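Local coordinates for trypsin-resistant surface T6 protein (Streptococcus pyogenes serotype M6, PDB 4P0D), which serves as the backbone pilin of serotype M6 pili, probably polymerised by sortase into the pilus shaft, and is the T6 surface antigen, at residues N14-P19 with A103-Y109; I62-N67 with Y96-L100; F178-Y183 with F282-P288; N189-Y193 with Y249-E253. The protein carries 1 engineered substitution. One frame throughout, in Å; residues are numbered along the deposited sequence. Where two conformers were deposited one is given.

Contact 1: N14-P19 with A103-Y109; sequences NIEGGP and ATDGRTY
With chi1 at -82°, Tyr109 turns CG anti to its own carbonyl carbon and sends the phenol end to the backbone of 14-19, where OH donates to Glu16 O at 2.6 Å, in the carbonyl plane and on a lone pair. Arg107 takes another route: CG sits between backbone N and carbonyl carbon (chi1 75°), and a bend at chi3 lays the guanidinium beside Glu16. CB of Glu16 rests over one face of that group, and the carboxylate stacks on it with the two planes 29° apart. Glu16 OE1 stands 3.5 Å from Arg107 NH1 but well out of plane, a salt bridge of charge alone with no N-H aimed at it. The directed bonds go to the edge, where Arg107 NE reaches Asp105 OD2 at 2.8 Å and NH2 adds a longer one to the same oxygen. Asp105 is itself steadied by an Asx turn, OD1 accepting from Arg107 N. Gly17 lies against Asp105, its CA 3.4 Å from OD2 and its O taking the N-H of Thr104 at 2.8 Å. Pro19 CG packs on Tyr109 CE2 at 3.9 Å. Gly106 O bonds to Tyr284 OH of the following domain. Here, then, is the end of an Ig-like domain where two loops pack together, a type I turn from Ala103 to Gly106 against the 14-19 loop, at the junction with the next module.

Contact 2: I62-N67 with Y96-L100; sequences IANGIN and YIALL
Ile97 reaches from the strand into the dip between Ile62 and Ile66, one helical turn apart on the strand-facing side of helix 56-68. Its CG1 meets the CG2 branch of Ile62 at 3.8 Å, while CD1 of Ile66 comes in on its CB at 4.2 Å; both pairs lean across each other at a slant. Two residues on, Leu99 does the same job in the next dip, between Ala63 and Asn67. Its branches divide the work: CD2 lies against the Ala63 methyl, 4.0 Å from CB, and CD1 takes the amide end of Asn67, with ND2 3.6 Å away. This is a helix laid on the face of the N-terminal Ig-like domain, its short axis segment 9.9 Å from that of the strand and crossing it steeply, at -75°. At such an angle two alternate strand residues, both facing the helix, find two successive pairs of helix residues four apart. The small Ala63 side chain is the low point between the larger ones, and its CB also lies 4.5 Å from CG2 of Ile97. Leu113 and Pro111 of strand 108-116 and Tyr24 of strand 20-31 extend the apolar floor on both flanks of strand 94-101. Asn67 ND2 also makes a weak hydrogen bond to Thr289 OG1. On the strand's other face Ala98 packs against Ile12 of strand 7-13, inside the sandwich.

Contact 3: F178-Y183 with F282-P288; sequences FELPSY and FFYSNNP
Tyr183 reaches across to the 282-288 segment, and its path can be traced atom by atom. CB points along the interface, but with chi1 at -60° CG stands anti to the carbonyl carbon and the ring runs toward the end of strand 276-285. CD1 meets Pro288 CG at 3.6 Å, where the pyrrolidine comes up obliquely. Next along, CE1 has Ser285 O in the plane of the ring at its edge, also 3.6 Å off. CZ stands 4.0 Å from Ser285 N, and OH ends on the backbone, accepting from Ser285 N at 2.8 Å with a nearly straight N-H (168°). The same OH sits 3.4 Å from Tyr284 CB. At the other end of the contact Phe178 puts its edge to the face of Phe282, centroids 4.7 Å apart and planes at 55°, its CD2 over that face, offset toward the rim. Phe282 CE2 also has Glu179 O at its edge, 3.3 Å away. Between the two aromatic sites Pro181 bridges, with CD on Phe282 CZ and CG on Tyr284 CB, the latter pair at 3.9 Å. Beyond it, Ser285 OG accepts from Asn287 N, an ST turn, and it bonds to Gly306 O as well. The Tyr183 hydroxyl has a second bond, to Thr191 O; accepting from an N-H and facing a carbonyl, this buried phenol probably satisfies both roles, which would hold its O-H in one direction.

Contact 4: N189-Y193 with Y249-E253; sequences NKTVY and YDSLE
The Tyr249 ring is approached in its own plane by Val192 CG2, which stands 3.7 Å from CD1 at the edge. Asp250 OD1 also lies in that plane, while Lys190 CD comes to the CD2 side obliquely. The ring of Tyr183 meets this one as well, and Tyr249 OH bonds to Tyr183 N. CG of Tyr249 is anti to the backbone N (chi1 -179°), which carries the ring past Lys190 with the two side chains nearly square to each other. The other flat group, the Asp250 carboxylate, is used at one corner: Lys190 NZ makes a salt-bridging hydrogen bond of 2.9 Å to the syn lone pair of Asp250 OD1. The lysine arrives extended, crossing the tyrosine, to put its ammonium there, and Lys185 O holds NZ too. Lower down, CB of Lys190 touches CB of Tyr249 at 3.9 Å. A water stitches the backbones, giving to Lys190 O at 2.6 Å and taking from Tyr249 N at 2.9 Å. Val192 CG1 reaches Leu252 CD1 at 4.3 Å and so extends the apolar side. Upstream, Asn189 OD1 accepts from both N and OG1 of Thr191, an Asx turn. A short run of helical backbone angles, 249-252, without a regular helix's bonds, thus packs against 189-193 while joining strands 242-247 and 258-265, a connection within the Cna-B-like domain of this Ig-like pilin.

Contact 2 lies inside the chain loop closed by contact 1, and contact 4 inside that closed by contact 3, so two nested pairs follow one another. The first pair belongs to the N-terminal Ig-like domain, centres about 17 Å apart, and meets where Leu100 of strand 94-101 packs on Tyr109 of the adjoining strand 108-116. The second belongs to the Cna-B-like domain, centres about 8 Å apart, with strands 192-197 and 276-285 side by side. Contacts 1 and 3, about 12 Å between centres, face each other across the domain junction, so loops of one module and strand ends of the next share one interface in this elongated pilin.

Contact 1: N14-P19 with A103-Y109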
loop_
_atom_site.group_PDB
_atom_site.type_symbol
_atom_site.label_atom_id
_atom_site.label_comp_id
_atom_site.label_asym_id
_atom_site.label_seq_id
_atom_site.Cartn_x
_atom_site.Cartn_y
_atom_site.Cartn_z
ATOM N N ASN A 14 16.009 -20.205 17.729
ATOM C CA ASN A 14 15.791 -19.118 16.772
ATOM C C ASN A 14 14.329 -18.908 16.420
ATOM O O ASN A 14 13.987 -18.611 15.268
ATOM C CB ASN A 14 16.621 -19.307 15.481
ATOM C CG ASN A 14 16.803 -18.004 14.714
ATOM O OD1 ASN A 14 16.994 -16.951 15.330
ATOM N ND2 ASN A 14 16.727 -18.057 13.380
ATOM N N ILE A 15 13.464 -19.000 17.426
ATOM C CA ILE A 15 12.045 -18.791 17.237
ATOM C C ILE A 15 11.734 -17.313 17.462
ATOM O O ILE A 15 11.833 -16.804 18.585
ATOM C CB ILE A 15 11.205 -19.664 18.189
ATOM C CG1 ILE A 15 11.566 -21.138 17.999
ATOM C CG2 ILE A 15 9.712 -19.463 17.928
ATOM C CD1 ILE A 15 10.712 -22.108 18.789
ATOM N N GLU A 16 11.376 -16.626 16.379
ATOM C CA GLU A 16 11.072 -15.209 16.416
ATOM C C GLU A 16 9.607 -14.990 16.095
ATOM O O GLU A 16 8.990 -15.766 15.369
ATOM C CB GLU A 16 11.930 -14.479 15.385
ATOM C CG GLU A 16 13.413 -14.388 15.712
ATOM C CD GLU A 16 14.239 -13.984 14.487
ATOM O OE1 GLU A 16 14.370 -14.774 13.517
ATOM O OE2 GLU A 16 14.748 -12.866 14.485
ATOM N N GLY A 17 9.033 -13.939 16.651
ATOM C CA GLY A 17 7.700 -13.551 16.276
ATOM C C GLY A 17 6.595 -14.297 16.959
ATOM O O GLY A 17 5.451 -14.079 16.637
ATOM N N GLY A 18 6.933 -15.147 17.930
ATOM C CA GLY A 18 5.934 -15.859 18.719
ATOM C C GLY A 18 4.932 -16.722 17.968
ATOM O O GLY A 18 3.715 -16.556 18.130
ATOM N N PRO A 19 5.422 -17.679 17.168
ATOM C CA PRO A 19 4.506 -18.553 16.444
ATOM C C PRO A 19 3.943 -19.668 17.335
ATOM O O PRO A 19 4.388 -19.861 18.453
ATOM C CB PRO A 19 5.397 -19.152 15.367
ATOM C CG PRO A 19 6.725 -19.265 16.051
ATOM C CD PRO A 19 6.830 -18.032 16.909
ATOM N N ALA A 103 3.095 -16.602 13.370
ATOM C CA ALA A 103 3.974 -15.606 14.009
ATOM C C ALA A 103 3.326 -14.238 13.885
ATOM O O ALA A 103 2.845 -13.861 12.803
ATOM C CB ALA A 103 5.359 -15.600 13.371
ATOM N N THR A 104 3.295 -13.491 14.980
ATOM C CA THR A 104 2.571 -12.215 14.980
ATOM C C THR A 104 3.307 -11.080 14.273
ATOM O O THR A 104 2.710 -10.044 13.983
ATOM C CB THR A 104 2.181 -11.774 16.411
ATOM O OG1 THR A 104 3.294 -11.925 17.297
ATOM C CG2 THR A 104 1.023 -12.615 16.915
ATOM N N ASP A 105 4.593 -11.263 14.002
ATOM C CA ASP A 105 5.345 -10.312 13.197
ATOM C C ASP A 105 5.263 -10.557 11.676
ATOM O O ASP A 105 5.931 -9.867 10.905
ATOM C CB ASP A 105 6.800 -10.293 13.647
ATOM C CG ASP A 105 7.537 -11.576 13.329
ATOM O OD1 ASP A 105 6.947 -12.515 12.763
ATOM O OD2 ASP A 105 8.727 -11.632 13.639
ATOM N N GLY A 106 4.482 -11.541 11.244
ATOM C CA GLY A 106 4.309 -11.803 9.816
ATOM C C GLY A 106 5.343 -12.720 9.185
ATOM O O GLY A 106 5.315 -12.948 7.977
ATOM N N ARG A 107 6.262 -13.271 9.970
ATOM C CA ARG A 107 7.267 -14.118 9.371
ATOM C C ARG A 107 6.718 -15.480 8.989
ATOM O O ARG A 107 5.688 -15.937 9.495
ATOM C CB ARG A 107 8.531 -14.230 10.232
ATOM C CG ARG A 107 8.454 -15.095 11.467
ATOM C CD ARG A 107 9.791 -15.024 12.219
ATOM N NE ARG A 107 10.233 -13.652 12.374
ATOM C CZ ARG A 107 11.309 -13.083 11.823
ATOM N NH1 ARG A 107 12.183 -13.737 11.045
ATOM N NH2 ARG A 107 11.498 -11.801 12.064
ATOM N N THR A 108 7.431 -16.110 8.069
ATOM C CA THR A 108 7.063 -17.426 7.562
ATOM C C THR A 108 8.266 -18.345 7.700
ATOM O O THR A 108 9.402 -17.933 7.442
ATOM C CB THR A 108 6.556 -17.371 6.095
ATOM O OG1 THR A 108 6.215 -18.690 5.658
ATOM C CG2 THR A 108 7.585 -16.804 5.151
ATOM N N TYR A 109 7.997 -19.582 8.122
ATOM C CA TYR A 109 9.017 -20.540 8.545
ATOM C C TYR A 109 9.070 -21.736 7.608
ATOM O O TYR A 109 8.047 -22.134 7.061
ATOM C CB TYR A 109 8.659 -21.089 9.941
ATOM C CG TYR A 109 9.045 -20.216 11.106
ATOM C CD1 TYR A 109 10.275 -20.373 11.729
ATOM C CD2 TYR A 109 8.170 -19.259 11.621
ATOM C CE1 TYR A 109 10.635 -19.587 12.825
ATOM C CE2 TYR A 109 8.531 -18.467 12.712
ATOM C CZ TYR A 109 9.754 -18.646 13.308
ATOM O OH TYR A 109 10.117 -17.874 14.415
HETATM O O HOH W 1 2.817 -14.351 18.956
#

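Contact 2: I62-N67 with Y96-L100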
loop_
_atom_site.group_PDB
_atom_site.type_symbol
_atom_site.label_atom_id
_atom_site.label_comp_id
_atom_site.label_asym_id
_atom_site.label_seq_id
_atom_site.Cartn_x
_atom_site.Cartn_y
_atom_site.Cartn_z
ATOM N N ILE A 62 6.229 -34.047 2.929
ATOM C CA ILE A 62 5.523 -34.670 4.047
ATOM C C ILE A 62 4.595 -33.656 4.689
ATOM O O ILE A 62 3.436 -33.954 4.981
ATOM C CB ILE A 62 6.520 -35.228 5.102
ATOM C CG1 ILE A 62 7.324 -36.380 4.500
ATOM C CG2 ILE A 62 5.787 -35.683 6.355
ATOM C CD1 ILE A 62 8.737 -36.538 5.014
ATOM N N ALA A 63 5.105 -32.445 4.898
ATOM C CA ALA A 63 4.308 -31.363 5.496
ATOM C C ALA A 63 3.085 -31.065 4.644
ATOM O O ALA A 63 1.980 -30.898 5.172
ATOM C CB ALA A 63 5.154 -30.100 5.679
ATOM N N ASN A 64 3.278 -30.992 3.327
ATOM C CA ASN A 64 2.142 -30.829 2.403
ATOM C C ASN A 64 1.075 -31.897 2.691
ATOM O O ASN A 64 -0.112 -31.591 2.817
ATOM C CB ASN A 64 2.602 -30.898 0.937
ATOM C CG ASN A 64 3.512 -29.742 0.540
ATOM O OD1 ASN A 64 3.578 -28.715 1.222
ATOM N ND2 ASN A 64 4.232 -29.912 -0.551
ATOM N N GLY A 65 1.514 -33.142 2.840
ATOM C CA GLY A 65 0.606 -34.280 3.035
ATOM C C GLY A 65 -0.124 -34.220 4.353
ATOM O O GLY A 65 -1.294 -34.577 4.444
ATOM N N ILE A 66 0.573 -33.759 5.389
ATOM C CA ILE A 66 -0.024 -33.579 6.698
ATOM C C ILE A 66 -1.140 -32.547 6.632
ATOM O O ILE A 66 -2.215 -32.731 7.216
ATOM C CB ILE A 66 1.043 -33.159 7.738
ATOM C CG1 ILE A 66 1.958 -34.350 8.025
ATOM C CG2 ILE A 66 0.391 -32.655 9.014
ATOM C CD1 ILE A 66 3.083 -34.086 8.990
ATOM N N ASN A 67 -0.875 -31.441 5.942
ATOM C CA ASN A 67 -1.858 -30.367 5.846
ATOM C C ASN A 67 -3.062 -30.672 4.962
ATOM O O ASN A 67 -4.145 -30.161 5.218
ATOM C CB ASN A 67 -1.168 -29.066 5.425
ATOM C CG ASN A 67 -0.531 -28.361 6.599
ATOM O OD1 ASN A 67 -1.165 -28.212 7.638
ATOM N ND2 ASN A 67 0.711 -27.924 6.447
ATOM N N TYR A 96 9.449 -36.660 14.008
ATOM C CA TYR A 96 8.426 -35.615 13.932
ATOM C C TYR A 96 8.699 -34.588 12.829
ATOM O O TYR A 96 9.829 -34.308 12.482
ATOM C CB TYR A 96 8.343 -34.834 15.261
ATOM C CG TYR A 96 7.926 -35.640 16.468
ATOM C CD1 TYR A 96 8.852 -36.394 17.177
ATOM C CD2 TYR A 96 6.599 -35.639 16.906
ATOM C CE1 TYR A 96 8.473 -37.132 18.277
ATOM C CE2 TYR A 96 6.214 -36.372 18.013
ATOM C CZ TYR A 96 7.159 -37.112 18.689
ATOM O OH TYR A 96 6.782 -37.841 19.780
ATOM N N ILE A 97 7.632 -34.003 12.314
ATOM C CA ILE A 97 7.721 -32.764 11.548
ATOM C C ILE A 97 7.193 -31.670 12.453
ATOM O O ILE A 97 6.100 -31.797 12.986
ATOM C CB ILE A 97 6.840 -32.825 10.287
ATOM C CG1 ILE A 97 7.374 -33.888 9.320
ATOM C CG2 ILE A 97 6.771 -31.460 9.599
ATOM C CD1 ILE A 97 8.802 -33.676 8.865
ATOM N N ALA A 98 7.967 -30.597 12.621
ATOM C CA ALA A 98 7.489 -29.434 13.349
ATOM C C ALA A 98 7.109 -28.343 12.358
ATOM O O ALA A 98 7.870 -28.057 11.432
ATOM C CB ALA A 98 8.557 -28.953 14.317
ATOM N N LEU A 99 5.918 -27.777 12.533
ATOM C CA LEU A 99 5.494 -26.580 11.815
ATOM C C LEU A 99 5.316 -25.395 12.782
ATOM O O LEU A 99 4.644 -25.508 13.836
ATOM C CB LEU A 99 4.192 -26.809 11.038
ATOM C CG LEU A 99 4.234 -27.918 9.970
ATOM C CD1 LEU A 99 2.856 -28.080 9.331
ATOM C CD2 LEU A 99 5.292 -27.656 8.901
ATOM N N LEU A 100 5.910 -24.268 12.396
ATOM C CA LEU A 100 5.786 -23.012 13.135
ATOM C C LEU A 100 4.897 -22.067 12.317
ATOM O O LEU A 100 5.250 -21.705 11.175
ATOM C CB LEU A 100 7.167 -22.392 13.381
ATOM C CG LEU A 100 8.150 -23.214 14.240
ATOM C CD1 LEU A 100 9.020 -24.133 13.386
ATOM C CD2 LEU A 100 9.059 -22.296 15.045
#

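Contact 3: F178-Y183 with F282-P288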
loop_
_atom_site.group_PDB
_atom_site.type_symbol
_atom_site.label_atom_id
_atom_site.label_comp_id
_atom_site.label_asym_id
_atom_site.label_seq_id
_atom_site.Cartn_x
_atom_site.Cartn_y
_atom_site.Cartn_z
ATOM N N PHE A 178 9.698 -4.372 -2.372
ATOM C CA PHE A 178 9.368 -5.347 -1.347
ATOM C C PHE A 178 10.400 -6.445 -1.172
ATOM O O PHE A 178 11.206 -6.700 -2.075
ATOM C CB PHE A 178 7.960 -5.918 -1.555
ATOM C CG PHE A 178 7.714 -6.514 -2.905
ATOM C CD1 PHE A 178 7.452 -5.707 -4.004
ATOM C CD2 PHE A 178 7.691 -7.897 -3.063
ATOM C CE1 PHE A 178 7.202 -6.267 -5.248
ATOM C CE2 PHE A 178 7.442 -8.471 -4.302
ATOM C CZ PHE A 178 7.196 -7.653 -5.395
ATOM N N GLU A 179 10.396 -7.051 0.021
ATOM C CA GLU A 179 11.252 -8.198 0.324
ATOM C C GLU A 179 10.388 -9.439 0.252
ATOM O O GLU A 179 9.310 -9.474 0.810
ATOM C CB GLU A 179 11.905 -8.051 1.708
ATOM C CG GLU A 179 12.821 -6.838 1.771
ATOM C CD GLU A 179 13.310 -6.500 3.165
ATOM O OE1 GLU A 179 12.502 -6.060 4.023
ATOM O OE2 GLU A 179 14.527 -6.650 3.376
ATOM N N LEU A 180 10.861 -10.443 -0.474
ATOM C CA LEU A 180 10.094 -11.658 -0.702
ATOM C C LEU A 180 10.129 -12.614 0.475
ATOM O O LEU A 180 11.117 -12.679 1.197
ATOM C CB LEU A 180 10.637 -12.395 -1.922
ATOM C CG LEU A 180 10.488 -11.685 -3.266
ATOM C CD1 LEU A 180 11.348 -12.357 -4.311
ATOM C CD2 LEU A 180 9.035 -11.695 -3.708
ATOM N N PRO A 181 9.066 -13.415 0.636
ATOM C CA PRO A 181 9.208 -14.569 1.514
ATOM C C PRO A 181 10.200 -15.543 0.880
ATOM O O PRO A 181 10.479 -15.442 -0.320
ATOM C CB PRO A 181 7.812 -15.184 1.500
ATOM C CG PRO A 181 7.243 -14.805 0.185
ATOM C CD PRO A 181 7.791 -13.441 -0.104
ATOM N N SER A 182 10.741 -16.442 1.685
ATOM C CA SER A 182 11.576 -17.514 1.199
ATOM C C SER A 182 10.767 -18.798 1.338
ATOM O O SER A 182 10.447 -19.202 2.446
ATOM C CB SER A 182 12.860 -17.567 2.024
ATOM O OG SER A 182 13.757 -18.525 1.514
ATOM N N TYR A 183 10.402 -19.413 0.211
ATOM C CA TYR A 183 9.646 -20.684 0.218
ATOM C C TYR A 183 10.553 -21.809 -0.248
ATOM O O TYR A 183 11.348 -21.611 -1.163
ATOM C CB TYR A 183 8.469 -20.640 -0.754
ATOM C CG TYR A 183 7.435 -19.583 -0.515
ATOM C CD1 TYR A 183 6.861 -19.407 0.744
ATOM C CD2 TYR A 183 6.971 -18.792 -1.568
ATOM C CE1 TYR A 183 5.877 -18.467 0.958
ATOM C CE2 TYR A 183 5.990 -17.830 -1.361
ATOM C CZ TYR A 183 5.448 -17.681 -0.089
ATOM O OH TYR A 183 4.489 -16.757 0.135
ATOM N N PHE A 282 0.937 -6.326 0.318
ATOM C CA PHE A 282 1.713 -7.452 -0.175
ATOM C C PHE A 282 1.302 -8.711 0.579
ATOM O O PHE A 282 1.595 -8.855 1.777
ATOM C CB PHE A 282 3.215 -7.182 -0.037
ATOM C CG PHE A 282 4.099 -8.306 -0.503
ATOM C CD1 PHE A 282 3.737 -9.137 -1.572
ATOM C CD2 PHE A 282 5.319 -8.519 0.103
ATOM C CE1 PHE A 282 4.577 -10.157 -1.994
ATOM C CE2 PHE A 282 6.160 -9.527 -0.324
ATOM C CZ PHE A 282 5.786 -10.359 -1.364
ATOM N N PHE A 283 0.602 -9.600 -0.137
ATOM C CA PHE A 283 0.090 -10.853 0.417
ATOM C C PHE A 283 1.030 -11.977 0.087
ATOM O O PHE A 283 1.451 -12.106 -1.064
ATOM C CB PHE A 283 -1.268 -11.223 -0.158
ATOM C CG PHE A 283 -2.316 -10.209 0.092
ATOM C CD1 PHE A 283 -2.505 -9.162 -0.791
ATOM C CD2 PHE A 283 -3.113 -10.280 1.232
ATOM C CE1 PHE A 283 -3.476 -8.212 -0.557
ATOM C CE2 PHE A 283 -4.094 -9.330 1.465
ATOM C CZ PHE A 283 -4.276 -8.296 0.570
ATOM N N TYR A 284 1.312 -12.813 1.089
ATOM C CA TYR A 284 2.163 -13.993 0.914
ATOM C C TYR A 284 1.658 -15.083 1.881
ATOM O O TYR A 284 0.727 -14.835 2.667
ATOM C CB TYR A 284 3.643 -13.644 1.171
ATOM C CG TYR A 284 3.855 -13.019 2.535
ATOM C CD1 TYR A 284 3.724 -11.641 2.718
ATOM C CD2 TYR A 284 4.140 -13.808 3.657
ATOM C CE1 TYR A 284 3.878 -11.071 3.972
ATOM C CE2 TYR A 284 4.287 -13.240 4.918
ATOM C CZ TYR A 284 4.166 -11.878 5.070
ATOM O OH TYR A 284 4.313 -11.292 6.321
ATOM N N SER A 285 2.236 -16.283 1.802
ATOM C CA SER A 285 1.856 -17.357 2.715
ATOM C C SER A 285 2.759 -17.412 3.946
ATOM O O SER A 285 3.969 -17.402 3.823
ATOM C CB SER A 285 1.874 -18.729 2.059
ATOM O OG SER A 285 1.533 -19.712 3.053
ATOM N N ASN A 286 2.146 -17.496 5.127
ATOM C CA ASN A 286 2.889 -17.794 6.356
ATOM C C ASN A 286 2.704 -19.245 6.826
ATOM O O ASN A 286 3.027 -19.596 7.967
ATOM C CB ASN A 286 2.573 -16.776 7.466
ATOM C CG ASN A 286 1.132 -16.826 7.946
ATOM O OD1 ASN A 286 0.267 -17.469 7.337
ATOM N ND2 ASN A 286 0.866 -16.134 9.040
ATOM N N ASN A 287 2.187 -20.079 5.929
ATOM C CA ASN A 287 2.050 -21.511 6.166
ATOM C C ASN A 287 2.114 -22.166 4.802
ATOM O O ASN A 287 1.111 -22.675 4.297
ATOM C CB ASN A 287 0.731 -21.791 6.887
ATOM C CG ASN A 287 0.662 -23.182 7.489
ATOM O OD1 ASN A 287 1.608 -23.976 7.418
ATOM N ND2 ASN A 287 -0.474 -23.487 8.075
ATOM N N PRO A 288 3.305 -22.132 4.176
ATOM C CA PRO A 288 3.371 -22.455 2.763
ATOM C C PRO A 288 3.130 -23.935 2.405
ATOM O O PRO A 288 3.030 -24.262 1.217
ATOM C CB PRO A 288 4.803 -22.039 2.376
ATOM C CG PRO A 288 5.246 -21.100 3.463
ATOM C CD PRO A 288 4.627 -21.732 4.680
#

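Contact 4: N189-Y193 with Y249-E253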
loop_
_atom_site.group_PDB
_atom_site.type_symbol
_atom_site.label_atom_id
_atom_site.label_comp_id
_atom_site.label_asym_id
_atom_site.label_seq_id
_atom_site.Cartn_x
_atom_site.Cartn_y
_atom_site.Cartn_z
ATOM N N ASN A 189 1.743 -23.469 -1.286
ATOM C CA ASN A 189 1.274 -22.094 -1.274
ATOM C C ASN A 189 2.468 -21.127 -1.406
ATOM O O ASN A 189 3.185 -20.827 -0.422
ATOM C CB ASN A 189 0.475 -21.819 -0.004
ATOM C CG ASN A 189 -0.228 -20.486 -0.033
ATOM O OD1 ASN A 189 0.063 -19.625 -0.863
ATOM N ND2 ASN A 189 -1.160 -20.307 0.868
ATOM N N LYS A 190 2.712 -20.677 -2.639
ATOM C CA LYS A 190 3.774 -19.710 -2.889
ATOM C C LYS A 190 3.193 -18.358 -3.290
ATOM O O LYS A 190 3.705 -17.714 -4.188
ATOM C CB LYS A 190 4.726 -20.217 -3.968
ATOM C CG LYS A 190 5.404 -21.532 -3.633
ATOM C CD LYS A 190 6.290 -22.005 -4.762
ATOM C CE LYS A 190 7.379 -22.903 -4.215
ATOM N NZ LYS A 190 8.386 -23.365 -5.200
ATOM N N THR A 191 2.142 -17.930 -2.602
ATOM C CA THR A 191 1.473 -16.690 -2.924
ATOM C C THR A 191 2.476 -15.517 -2.859
ATOM O O THR A 191 3.240 -15.373 -1.894
ATOM C CB THR A 191 0.264 -16.422 -2.006
ATOM O OG1 THR A 191 -0.754 -17.416 -2.210
ATOM C CG2 THR A 191 -0.329 -15.057 -2.266
ATOM N N VAL A 192 2.476 -14.726 -3.930
ATOM C CA VAL A 192 3.243 -13.469 -4.039
ATOM C C VAL A 192 2.321 -12.498 -4.754
ATOM O O VAL A 192 2.277 -12.507 -5.977
ATOM C CB VAL A 192 4.505 -13.620 -4.931
ATOM C CG1 VAL A 192 5.302 -12.312 -4.969
ATOM C CG2 VAL A 192 5.390 -14.744 -4.477
ATOM N N TYR A 193 1.577 -11.677 -4.015
ATOM C CA TYR A 193 0.441 -10.948 -4.577
ATOM C C TYR A 193 0.412 -9.486 -4.102
ATOM O O TYR A 193 0.346 -9.233 -2.898
ATOM C CB TYR A 193 -0.831 -11.662 -4.143
ATOM C CG TYR A 193 -2.126 -11.268 -4.798
ATOM C CD1 TYR A 193 -2.719 -10.038 -4.550
ATOM C CD2 TYR A 193 -2.814 -12.177 -5.605
ATOM C CE1 TYR A 193 -3.933 -9.700 -5.118
ATOM C CE2 TYR A 193 -4.018 -11.843 -6.192
ATOM C CZ TYR A 193 -4.577 -10.606 -5.932
ATOM O OH TYR A 193 -5.771 -10.279 -6.495
ATOM N N TYR A 249 6.136 -16.977 -8.193
ATOM C CA TYR A 249 7.306 -17.036 -7.282
ATOM C C TYR A 249 8.566 -17.596 -7.915
ATOM O O TYR A 249 9.643 -16.982 -7.850
ATOM C CB TYR A 249 6.988 -17.845 -6.019
ATOM C CG TYR A 249 8.136 -17.909 -5.034
ATOM C CD1 TYR A 249 8.354 -16.875 -4.126
ATOM C CD2 TYR A 249 8.991 -19.011 -4.989
ATOM C CE1 TYR A 249 9.386 -16.920 -3.231
ATOM C CE2 TYR A 249 10.040 -19.074 -4.088
ATOM C CZ TYR A 249 10.227 -18.028 -3.205
ATOM O OH TYR A 249 11.235 -18.064 -2.277
ATOM N N ASP A 250 8.428 -18.770 -8.521
ATOM C CA ASP A 250 9.572 -19.468 -9.097
ATOM C C ASP A 250 10.254 -18.634 -10.196
ATOM O O ASP A 250 11.491 -18.623 -10.271
ATOM C CB ASP A 250 9.173 -20.866 -9.592
ATOM C CG ASP A 250 8.835 -21.821 -8.445
ATOM O OD1 ASP A 250 9.312 -21.608 -7.318
ATOM O OD2 ASP A 250 8.092 -22.798 -8.667
ATOM N N SER A 251 9.465 -17.907 -10.997
ATOM C CA SER A 251 10.006 -17.091 -12.098
ATOM C C SER A 251 10.828 -15.876 -11.645
ATOM O O SER A 251 11.536 -15.268 -12.449
ATOM C CB SER A 251 8.871 -16.593 -13.003
ATOM O OG SER A 251 8.215 -15.468 -12.427
ATOM N N LEU A 252 10.713 -15.505 -10.372
ATOM C CA LEU A 252 11.415 -14.325 -9.850
ATOM C C LEU A 252 12.888 -14.565 -9.539
ATOM O O LEU A 252 13.661 -13.603 -9.416
ATOM C CB LEU A 252 10.702 -13.760 -8.625
ATOM C CG LEU A 252 9.246 -13.319 -8.810
ATOM C CD1 LEU A 252 8.711 -12.683 -7.531
ATOM C CD2 LEU A 252 9.088 -12.363 -9.987
ATOM N N GLU A 253 13.300 -15.833 -9.431
ATOM C CA GLU A 253 14.703 -16.165 -9.137
ATOM C C GLU A 253 15.188 -15.436 -7.873
ATOM O O GLU A 253 16.298 -14.923 -7.840
ATOM C CB GLU A 253 15.619 -15.819 -10.333
ATOM C CG GLU A 253 15.317 -16.577 -11.609
ATOM C CD GLU A 253 15.956 -15.980 -12.845
ATOM O OE1 GLU A 253 16.914 -15.166 -12.762
ATOM O OE2 GLU A 253 15.484 -16.337 -13.933
HETATM O O HOH W 2 3.630 -17.499 -6.756
#